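Local coordinates for muconate cycloisomerase (Azorhizobium caulinodans, PDB 3MY9), which belongs to the enolase superfamily, with an N-terminal alpha-plus-beta domain packed against a TIM-barrel-like domain that holds magnesium ions, at residues A[39-43]-A[107-112]; A[51-55]-A[302-307]; A[231-235]-A[259-265]; A[279-283]-A[314-318]. One frame throughout, in Å; residues are numbered along the deposited sequence.

Contact 1 of 4, residues A[39-43]-A[107-112]; sequences LLEVT and AVEMAL
L40 of strand 39-43 reaches helix 107-112 through a single methyl, and the route to that methyl is a good example of how a leucine bridges from a sheet to a helix. The side chain leaves the strand toward the helix at CB. With CG anti to the backbone N (chi1 169°), the branch point lies beside the carbonyl carbon, and of its two methyls CD2 is the one turned to the helix. There it meets several groups at once: CD2 lies 3.7 Å from the carbonyl oxygen O of A107, 3.8 Å from the methyl CG2 of V108, and 4.4 Å from CB of A111, so its tip sits against one turn of helix backbone and the side chains around it.

The setting is the N-terminal domain of the enolase superfamily, where an antiparallel sheet packs one face on helices. Strand 39-43 crosses the helix at -42°, and the axes approach to 8.5 Å. Stepping two residues along the strand matches four along the helix, with CA of V42 6.3 Å from CA of A111.

V42 uses both methyls. CG2 touches CB of A111 at 3.7 Å, whereas CG1 faces CD1 of L112 at 4.3 Å. The small alanines let the backbones come near, and no hydrogen bond spans the interface; all six touching residues are buried, and the side chains that meet are apolar. L40 and V42 also pack on strand 8-21, the former on I13, while V108 also packs on L90 and M94 of helix 87-97 and L71 of helix 64-79.

Contact 2 of 4, residues A[51-55]-A[302-307]; sequences WGEAA and WEGGIA
OE2 of E53 is gripped from two directions: it accepts the indole N-H of W302, with NE1 3.0 Å from OE2, and makes a salt bridge with NE of R37. OE2 lies almost in the indole plane, and the N-H...O angle is 152°, yet the indole comes to the carboxylate from above its plane, and the two planes stand 89° apart. The other oxygen turns to the start of helix 305-307, just past the N-cap residue G304, where N of A307 makes a weak bond of 3.4 Å to OE1. A chi1 of 166° turns CG of E53 away from the backbone N, and the extended chain carries the carboxylate across the interface to both donors. The arginine and the helix start would be expected to stabilise its negative charge.

Apolar contacts flank this polar centre, from W51 on the strand to A55 in the loop after it. A55 sets CB obliquely against the W302 ring, 3.5 Å from CD1 of that indole. Near W51, I306 splits its work: its CG2 lies 3.7 Å from C of G52, and its CD1 is 4.0 Å from CB of W51.

The contact thus joins the N-terminal sheet to the barrel-type domain. Strand 49-54 is paired with strand 35-44 through G52 with L40 and A54 with V38, while the first turn of helix 305-316 packs against it, I306 also resting on I360 and I362.

Contact 3 of 4, residues A[231-235]-A[259-265]; sequences LDAMA and EVVRRQA
The guanidinium of R263 organises this junction between two successive helices of the TIM-barrel-like domain, 231-240 and 254-263, whose segments run at 51° to each other. One face of the group is covered by L231, whose CB is 4.2 Å from NH1 of R263. Its edge is left for acids. OD1 of D232 sits near the guanidinium plane in a salt bridge made of two weak hydrogen bonds, from NE at 3.3 Å and from NH1 at 3.4 Å; the carboxylate itself is tilted, its plane 62° from that of the guanidinium. At another part of the edge OE2 of E259 lies nearly in the guanidinium plane and takes NH2 of R263 at 2.6 Å on its anti side, the donor being somewhat out of the carboxylate plane. A bend at chi2 (-87°) and another at chi3 bring the group within reach of both acids.

E259 is shared further: its OE2 also takes a weak bond from R262, and OE1 forms a salt bridge with R263 of the second subunit, so this network extends into an interface of the assembly.

CD2 of L231 also presses on CB of A265 at 3.7 Å, while the L231 and V260 side chains cross at about a right angle. A265 is held there by the Schellman motif ending its helix, with Q264 at positive phi. The carbonyl of Q264 in this turn shares a water with A235: the water donates to both O of A235, at 2.9 Å, and O of Q264, at 2.7 Å.

Contact 4 of 4, residues A[279-283]-A[314-318]; sequences LMKAQ and LIAAT
L279 to Q283 form the first turn of helix 279-292, while L314 to T318 are the last turn of helix 305-316 and the exit from it. The two run past each other in the same order, with CA of L279 6.2 Å from CA of L314 and CA of Q283 6.6 Å from CA of T318. A317 is the first residue to leave helical geometry. O of L314 receives two donors from opposite faces of its plane: OG1 of T318 at 2.6 Å and N of A317 at 3.1 Å.

L314 packs between the two turns. A chi1 of 169° swings its branch toward helix 279-292, where CD1 lies 3.4 Å from O of L279 and 3.7 Å from CG of Q283, and CD2 rests on CB of A282. L279 slides past in the reverse direction, its CD2 3.7 Å from CB of L314. Q283 extends alongside and ends on polar groups: NE2 donates to OG1 of T318 at 3.2 Å, with an N-H...O angle of 163° and OG1 close to the amide plane. The threonine hydroxyl is therefore a relay, accepting from the amide and donating to L314. NE2 also bonds O of L128.

E109 of helix 102-120 accepts from N of L279 and N of M280 at the start of one helix, R133 binds O of I315 and of T318 at the end of the other, and I273 of helix 273-276 packs on both L279 and L314.

Contacts 1 and 2 share the N-terminal antiparallel sheet through adjoining strands 35-44 and 49-54, and their centres lie 10 Å apart. Contact 2 then crosses to the barrel-like domain, whose helix 305-316 serves contact 4 with its other end; those two centres are 15 Å apart. Contacts 1 and 4 touch through E109. Along the chain, contact 1 closes before contacts 3 and 4 open, while contact 2 spans contact 3 and interleaves with contact 4. Contact 3 stands alone, 36 Å from contact 1 between centres, on the opposite side of the chain's centre. Contact 2 joins the two domains directly, and the E109 bonds between contacts 1 and 4 add a second tie, while contact 3 lies between two of the barrel's helices.

Contact 1 of 4, residues A[39-43]-A[107-112]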
# COMPACT_ATOMS: atom_id res chain seq x y z
N LEU A 39 -6.30 -25.56 41.50
CA LEU A 39 -7.14 -24.61 42.21
C LEU A 39 -6.29 -23.86 43.22
O LEU A 39 -5.41 -24.43 43.86
CB LEU A 39 -8.28 -25.34 42.92
CG LEU A 39 -8.90 -26.50 42.17
CD1 LEU A 39 -9.80 -27.28 43.11
CD2 LEU A 39 -9.65 -26.03 40.92
N LEU A 40 -6.56 -22.56 43.34
CA LEU A 40 -5.83 -21.67 44.21
C LEU A 40 -6.82 -21.05 45.17
O LEU A 40 -7.85 -20.54 44.75
CB LEU A 40 -5.17 -20.56 43.38
CG LEU A 40 -4.55 -19.36 44.11
CD1 LEU A 40 -3.17 -19.70 44.67
CD2 LEU A 40 -4.46 -18.15 43.15
N GLU A 41 -6.51 -21.11 46.46
CA GLU A 41 -7.33 -20.46 47.46
C GLU A 41 -6.51 -19.33 48.06
O GLU A 41 -5.43 -19.57 48.62
CB GLU A 41 -7.74 -21.45 48.57
CG GLU A 41 -8.67 -20.85 49.63
CD GLU A 41 -8.60 -21.58 50.97
OE1 GLU A 41 -7.49 -21.95 51.40
OE2 GLU A 41 -9.66 -21.76 51.62
N VAL A 42 -7.02 -18.11 47.98
CA VAL A 42 -6.34 -16.98 48.58
C VAL A 42 -7.14 -16.47 49.77
O VAL A 42 -8.36 -16.47 49.74
CB VAL A 42 -6.11 -15.86 47.56
CG1 VAL A 42 -5.26 -14.75 48.18
CG2 VAL A 42 -5.44 -16.43 46.33
N THR A 43 -6.43 -16.08 50.82
CA THR A 43 -7.05 -15.64 52.06
C THR A 43 -6.48 -14.29 52.51
O THR A 43 -5.28 -14.15 52.64
CB THR A 43 -6.85 -16.68 53.17
OG1 THR A 43 -7.15 -17.99 52.67
CG2 THR A 43 -7.74 -16.35 54.38
N ALA A 107 -5.74 -17.14 37.44
CA ALA A 107 -6.30 -17.72 38.69
C ALA A 107 -6.07 -16.78 39.87
O ALA A 107 -6.92 -16.69 40.76
CB ALA A 107 -5.69 -19.10 38.99
N VAL A 108 -4.93 -16.10 39.89
CA VAL A 108 -4.66 -15.13 40.94
C VAL A 108 -5.62 -13.95 40.87
O VAL A 108 -6.21 -13.57 41.87
CB VAL A 108 -3.23 -14.61 40.87
CG1 VAL A 108 -3.07 -13.38 41.74
CG2 VAL A 108 -2.25 -15.69 41.29
N GLU A 109 -5.80 -13.39 39.66
CA GLU A 109 -6.72 -12.27 39.42
C GLU A 109 -8.16 -12.63 39.82
O GLU A 109 -8.82 -11.90 40.55
CB GLU A 109 -6.69 -11.91 37.93
CG GLU A 109 -7.54 -10.72 37.52
CD GLU A 109 -7.79 -10.67 36.03
OE1 GLU A 109 -8.07 -11.74 35.45
OE2 GLU A 109 -7.69 -9.57 35.42
N MET A 110 -8.62 -13.76 39.32
CA MET A 110 -9.92 -14.35 39.67
C MET A 110 -10.16 -14.33 41.20
O MET A 110 -11.17 -13.80 41.70
CB MET A 110 -9.86 -15.81 39.19
CG MET A 110 -11.12 -16.50 38.86
SD MET A 110 -10.71 -18.11 38.13
CE MET A 110 -9.95 -17.63 36.62
N ALA A 111 -9.22 -14.89 41.94
CA ALA A 111 -9.32 -15.02 43.38
C ALA A 111 -9.34 -13.65 44.08
O ALA A 111 -10.10 -13.44 45.02
CB ALA A 111 -8.19 -15.88 43.91
N LEU A 112 -8.51 -12.72 43.62
CA LEU A 112 -8.46 -11.38 44.25
C LEU A 112 -9.75 -10.62 44.00
O LEU A 112 -10.20 -9.89 44.87
CB LEU A 112 -7.29 -10.54 43.72
CG LEU A 112 -5.99 -10.60 44.50
CD1 LEU A 112 -5.59 -12.02 44.82
CD2 LEU A 112 -4.93 -9.89 43.66

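Contact 2 of 4, residues A[51-55]-A[302-307]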
# COMPACT_ATOMS: atom_id res chain seq x y z
N TRP A 51 -11.36 -17.82 45.41
CA TRP A 51 -10.86 -18.96 44.64
C TRP A 51 -10.55 -18.59 43.20
O TRP A 51 -11.21 -17.74 42.60
CB TRP A 51 -11.88 -20.11 44.69
CG TRP A 51 -11.93 -20.79 46.06
CD1 TRP A 51 -12.66 -20.40 47.14
CD2 TRP A 51 -11.22 -21.98 46.46
NE1 TRP A 51 -12.45 -21.27 48.19
CE2 TRP A 51 -11.58 -22.25 47.79
CE3 TRP A 51 -10.34 -22.84 45.80
CZ2 TRP A 51 -11.06 -23.33 48.49
CZ3 TRP A 51 -9.84 -23.92 46.49
CH2 TRP A 51 -10.19 -24.16 47.83
N GLY A 52 -9.52 -19.24 42.67
CA GLY A 52 -9.19 -19.18 41.26
C GLY A 52 -8.85 -20.57 40.76
O GLY A 52 -8.55 -21.47 41.54
N GLU A 53 -8.90 -20.73 39.45
CA GLU A 53 -8.62 -22.01 38.81
C GLU A 53 -7.81 -21.74 37.56
O GLU A 53 -8.15 -20.84 36.80
CB GLU A 53 -9.93 -22.73 38.46
CG GLU A 53 -9.78 -23.90 37.51
CD GLU A 53 -10.90 -24.92 37.65
OE1 GLU A 53 -12.02 -24.53 38.05
OE2 GLU A 53 -10.65 -26.12 37.37
N ALA A 54 -6.75 -22.50 37.38
CA ALA A 54 -5.94 -22.46 36.17
C ALA A 54 -6.37 -23.61 35.26
O ALA A 54 -6.13 -24.78 35.56
CB ALA A 54 -4.45 -22.58 36.51
N ALA A 55 -7.03 -23.26 34.16
CA ALA A 55 -7.47 -24.24 33.18
C ALA A 55 -6.57 -24.11 31.96
O ALA A 55 -6.56 -23.07 31.31
CB ALA A 55 -8.91 -23.98 32.79
N TRP A 302 -14.06 -23.74 30.10
CA TRP A 302 -13.78 -24.92 30.89
C TRP A 302 -14.91 -25.08 31.91
O TRP A 302 -15.32 -24.10 32.53
CB TRP A 302 -12.41 -24.78 31.58
CG TRP A 302 -12.12 -25.82 32.62
CD1 TRP A 302 -11.76 -25.59 33.92
CD2 TRP A 302 -12.18 -27.23 32.46
NE1 TRP A 302 -11.58 -26.78 34.57
CE2 TRP A 302 -11.83 -27.81 33.71
CE3 TRP A 302 -12.49 -28.08 31.39
CZ2 TRP A 302 -11.79 -29.19 33.91
CZ3 TRP A 302 -12.45 -29.44 31.58
CH2 TRP A 302 -12.10 -29.99 32.84
N GLU A 303 -15.40 -26.31 32.06
CA GLU A 303 -16.57 -26.60 32.89
C GLU A 303 -16.27 -26.57 34.39
O GLU A 303 -17.18 -26.53 35.20
CB GLU A 303 -17.21 -27.97 32.50
CG GLU A 303 -18.16 -27.91 31.27
CD GLU A 303 -18.31 -29.26 30.52
OE1 GLU A 303 -18.90 -30.21 31.08
OE2 GLU A 303 -17.83 -29.35 29.36
N GLY A 304 -14.99 -26.61 34.76
CA GLY A 304 -14.60 -26.45 36.15
C GLY A 304 -15.26 -25.20 36.70
O GLY A 304 -15.14 -24.12 36.13
N GLY A 305 -15.96 -25.37 37.81
CA GLY A 305 -16.92 -24.37 38.26
C GLY A 305 -16.33 -23.00 38.53
O GLY A 305 -16.99 -21.99 38.33
N ILE A 306 -15.07 -22.98 38.98
CA ILE A 306 -14.42 -21.74 39.38
C ILE A 306 -14.02 -20.94 38.16
O ILE A 306 -14.28 -19.74 38.09
CB ILE A 306 -13.18 -22.01 40.26
CG1 ILE A 306 -13.57 -22.79 41.51
CG2 ILE A 306 -12.53 -20.69 40.67
CD1 ILE A 306 -12.40 -23.25 42.35
N ALA A 307 -13.41 -21.59 37.18
CA ALA A 307 -13.05 -20.94 35.92
C ALA A 307 -14.28 -20.55 35.10
O ALA A 307 -14.27 -19.53 34.38
CB ALA A 307 -12.15 -21.86 35.10

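Contact 3 of 4, residues A[231-235]-A[259-265]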
# COMPACT_ATOMS: atom_id res chain seq x y z
N LEU A 231 -2.87 -15.83 7.75
CA LEU A 231 -3.68 -14.65 7.95
C LEU A 231 -4.09 -14.08 6.62
O LEU A 231 -5.22 -13.65 6.46
CB LEU A 231 -2.93 -13.58 8.78
CG LEU A 231 -3.01 -13.57 10.31
CD1 LEU A 231 -2.29 -12.34 10.85
CD2 LEU A 231 -4.44 -13.61 10.83
N ASP A 232 -3.18 -14.06 5.65
CA ASP A 232 -3.55 -13.64 4.30
C ASP A 232 -4.65 -14.58 3.76
O ASP A 232 -5.60 -14.12 3.14
CB ASP A 232 -2.35 -13.65 3.34
CG ASP A 232 -1.40 -12.47 3.53
OD1 ASP A 232 -1.78 -11.42 4.09
OD2 ASP A 232 -0.23 -12.60 3.09
N ALA A 233 -4.52 -15.88 3.99
CA ALA A 233 -5.57 -16.78 3.51
C ALA A 233 -6.92 -16.43 4.20
O ALA A 233 -7.95 -16.34 3.55
CB ALA A 233 -5.19 -18.24 3.74
N MET A 234 -6.88 -16.24 5.51
CA MET A 234 -8.05 -15.87 6.29
C MET A 234 -8.65 -14.55 5.78
O MET A 234 -9.90 -14.45 5.61
CB MET A 234 -7.67 -15.78 7.78
CG MET A 234 -7.45 -17.14 8.46
SD MET A 234 -9.03 -17.98 8.93
CE MET A 234 -9.43 -17.02 10.38
N ALA A 235 -7.79 -13.57 5.48
CA ALA A 235 -8.24 -12.28 4.92
C ALA A 235 -8.86 -12.48 3.53
O ALA A 235 -9.90 -11.91 3.22
CB ALA A 235 -7.07 -11.20 4.86
N GLU A 259 -3.32 -6.96 14.58
CA GLU A 259 -2.89 -7.45 13.27
C GLU A 259 -4.07 -8.01 12.46
O GLU A 259 -4.14 -7.83 11.25
CB GLU A 259 -1.80 -8.48 13.41
CG GLU A 259 -1.12 -8.81 12.10
CD GLU A 259 -0.35 -7.62 11.48
OE1 GLU A 259 0.16 -6.74 12.20
OE2 GLU A 259 -0.27 -7.59 10.24
N VAL A 260 -5.00 -8.69 13.12
CA VAL A 260 -6.19 -9.18 12.47
C VAL A 260 -6.98 -7.97 11.90
O VAL A 260 -7.44 -8.03 10.77
CB VAL A 260 -7.04 -10.04 13.45
CG1 VAL A 260 -8.46 -10.27 12.95
CG2 VAL A 260 -6.32 -11.38 13.74
N VAL A 261 -7.14 -6.90 12.69
CA VAL A 261 -7.86 -5.73 12.23
C VAL A 261 -7.14 -5.12 11.04
O VAL A 261 -7.75 -4.83 10.04
CB VAL A 261 -8.02 -4.68 13.33
CG1 VAL A 261 -8.64 -3.39 12.80
CG2 VAL A 261 -8.83 -5.26 14.49
N ARG A 262 -5.83 -4.96 11.16
CA ARG A 262 -5.01 -4.29 10.15
C ARG A 262 -5.07 -5.02 8.82
O ARG A 262 -5.03 -4.39 7.76
CB ARG A 262 -3.57 -4.27 10.61
CG ARG A 262 -2.60 -3.58 9.68
CD ARG A 262 -1.17 -3.61 10.24
NE ARG A 262 -0.22 -3.28 9.19
CZ ARG A 262 0.21 -4.13 8.24
NH1 ARG A 262 -0.20 -5.39 8.23
NH2 ARG A 262 1.06 -3.70 7.31
N ARG A 263 -5.12 -6.35 8.88
CA ARG A 263 -5.16 -7.17 7.68
C ARG A 263 -6.61 -7.49 7.29
O ARG A 263 -6.83 -8.11 6.26
CB ARG A 263 -4.39 -8.49 7.88
CG ARG A 263 -2.94 -8.33 8.29
CD ARG A 263 -2.00 -8.19 7.12
NE ARG A 263 -1.40 -9.47 6.75
CZ ARG A 263 -0.42 -10.07 7.42
NH1 ARG A 263 0.04 -11.23 6.99
NH2 ARG A 263 0.09 -9.54 8.53
N GLN A 264 -7.58 -7.10 8.12
CA GLN A 264 -8.98 -7.49 7.92
C GLN A 264 -9.10 -9.00 7.71
O GLN A 264 -9.79 -9.50 6.79
CB GLN A 264 -9.60 -6.72 6.72
CG GLN A 264 -9.49 -5.15 6.82
CD GLN A 264 -10.03 -4.48 5.57
OE1 GLN A 264 -9.27 -4.13 4.67
NE2 GLN A 264 -11.34 -4.39 5.48
N ALA A 265 -8.43 -9.74 8.57
CA ALA A 265 -8.31 -11.18 8.45
C ALA A 265 -9.48 -11.94 9.11
O ALA A 265 -9.57 -13.15 8.98
CB ALA A 265 -6.98 -11.61 9.03
O HOH W 1 -10.60 -9.27 4.27

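Contact 4 of 4, residues A[279-283]-A[314-318]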
# COMPACT_ATOMS: atom_id res chain seq x y z
N LEU A 279 -9.20 -11.56 32.95
CA LEU A 279 -10.48 -10.88 32.82
C LEU A 279 -10.32 -9.43 32.37
O LEU A 279 -11.02 -9.01 31.46
CB LEU A 279 -11.22 -10.92 34.16
CG LEU A 279 -11.55 -12.31 34.75
CD1 LEU A 279 -12.09 -12.19 36.16
CD2 LEU A 279 -12.52 -12.97 33.90
N MET A 280 -9.43 -8.67 33.00
CA MET A 280 -9.17 -7.29 32.58
C MET A 280 -8.55 -7.25 31.16
O MET A 280 -8.92 -6.42 30.36
CB MET A 280 -8.31 -6.51 33.59
CG MET A 280 -9.06 -6.19 34.94
SD MET A 280 -8.21 -5.13 36.18
CE MET A 280 -9.40 -5.51 37.48
N LYS A 281 -7.62 -8.15 30.88
CA LYS A 281 -7.02 -8.24 29.54
C LYS A 281 -8.08 -8.59 28.49
O LYS A 281 -8.05 -8.06 27.39
CB LYS A 281 -5.92 -9.29 29.48
CG LYS A 281 -4.71 -9.04 30.39
CD LYS A 281 -3.88 -7.89 29.92
CE LYS A 281 -2.52 -7.87 30.63
NZ LYS A 281 -1.59 -6.95 29.92
N ALA A 282 -9.04 -9.45 28.83
CA ALA A 282 -10.13 -9.76 27.89
C ALA A 282 -11.00 -8.53 27.58
O ALA A 282 -11.45 -8.35 26.44
CB ALA A 282 -10.99 -10.92 28.38
N GLN A 283 -11.25 -7.69 28.58
CA GLN A 283 -12.02 -6.46 28.34
C GLN A 283 -11.20 -5.43 27.54
O GLN A 283 -11.77 -4.67 26.78
CB GLN A 283 -12.49 -5.85 29.65
CG GLN A 283 -13.62 -6.62 30.33
CD GLN A 283 -14.38 -5.76 31.34
OE1 GLN A 283 -13.77 -4.99 32.08
NE2 GLN A 283 -15.71 -5.88 31.36
N LEU A 314 -17.21 -12.32 33.39
CA LEU A 314 -16.60 -11.53 32.32
C LEU A 314 -17.60 -11.26 31.21
O LEU A 314 -17.80 -10.11 30.80
CB LEU A 314 -15.37 -12.24 31.73
CG LEU A 314 -14.91 -11.53 30.44
CD1 LEU A 314 -14.15 -10.26 30.84
CD2 LEU A 314 -14.12 -12.44 29.54
N ILE A 315 -18.23 -12.31 30.70
CA ILE A 315 -19.11 -12.14 29.56
C ILE A 315 -20.32 -11.31 29.96
O ILE A 315 -20.77 -10.46 29.20
CB ILE A 315 -19.51 -13.47 28.94
CG1 ILE A 315 -18.28 -14.18 28.33
CG2 ILE A 315 -20.59 -13.26 27.86
CD1 ILE A 315 -18.58 -15.65 27.91
N ALA A 316 -20.81 -11.51 31.18
CA ALA A 316 -21.91 -10.74 31.71
C ALA A 316 -21.65 -9.22 31.66
O ALA A 316 -22.59 -8.43 31.49
CB ALA A 316 -22.19 -11.19 33.14
N ALA A 317 -20.39 -8.85 31.83
CA ALA A 317 -19.95 -7.44 31.95
C ALA A 317 -19.31 -6.89 30.68
O ALA A 317 -18.76 -5.77 30.70
CB ALA A 317 -18.95 -7.32 33.11
N THR A 318 -19.33 -7.65 29.59
CA THR A 318 -18.55 -7.29 28.38
C THR A 318 -19.47 -7.35 27.16
O THR A 318 -19.60 -8.36 26.51
CB THR A 318 -17.33 -8.19 28.21
OG1 THR A 318 -16.59 -8.22 29.44
CG2 THR A 318 -16.39 -7.67 27.09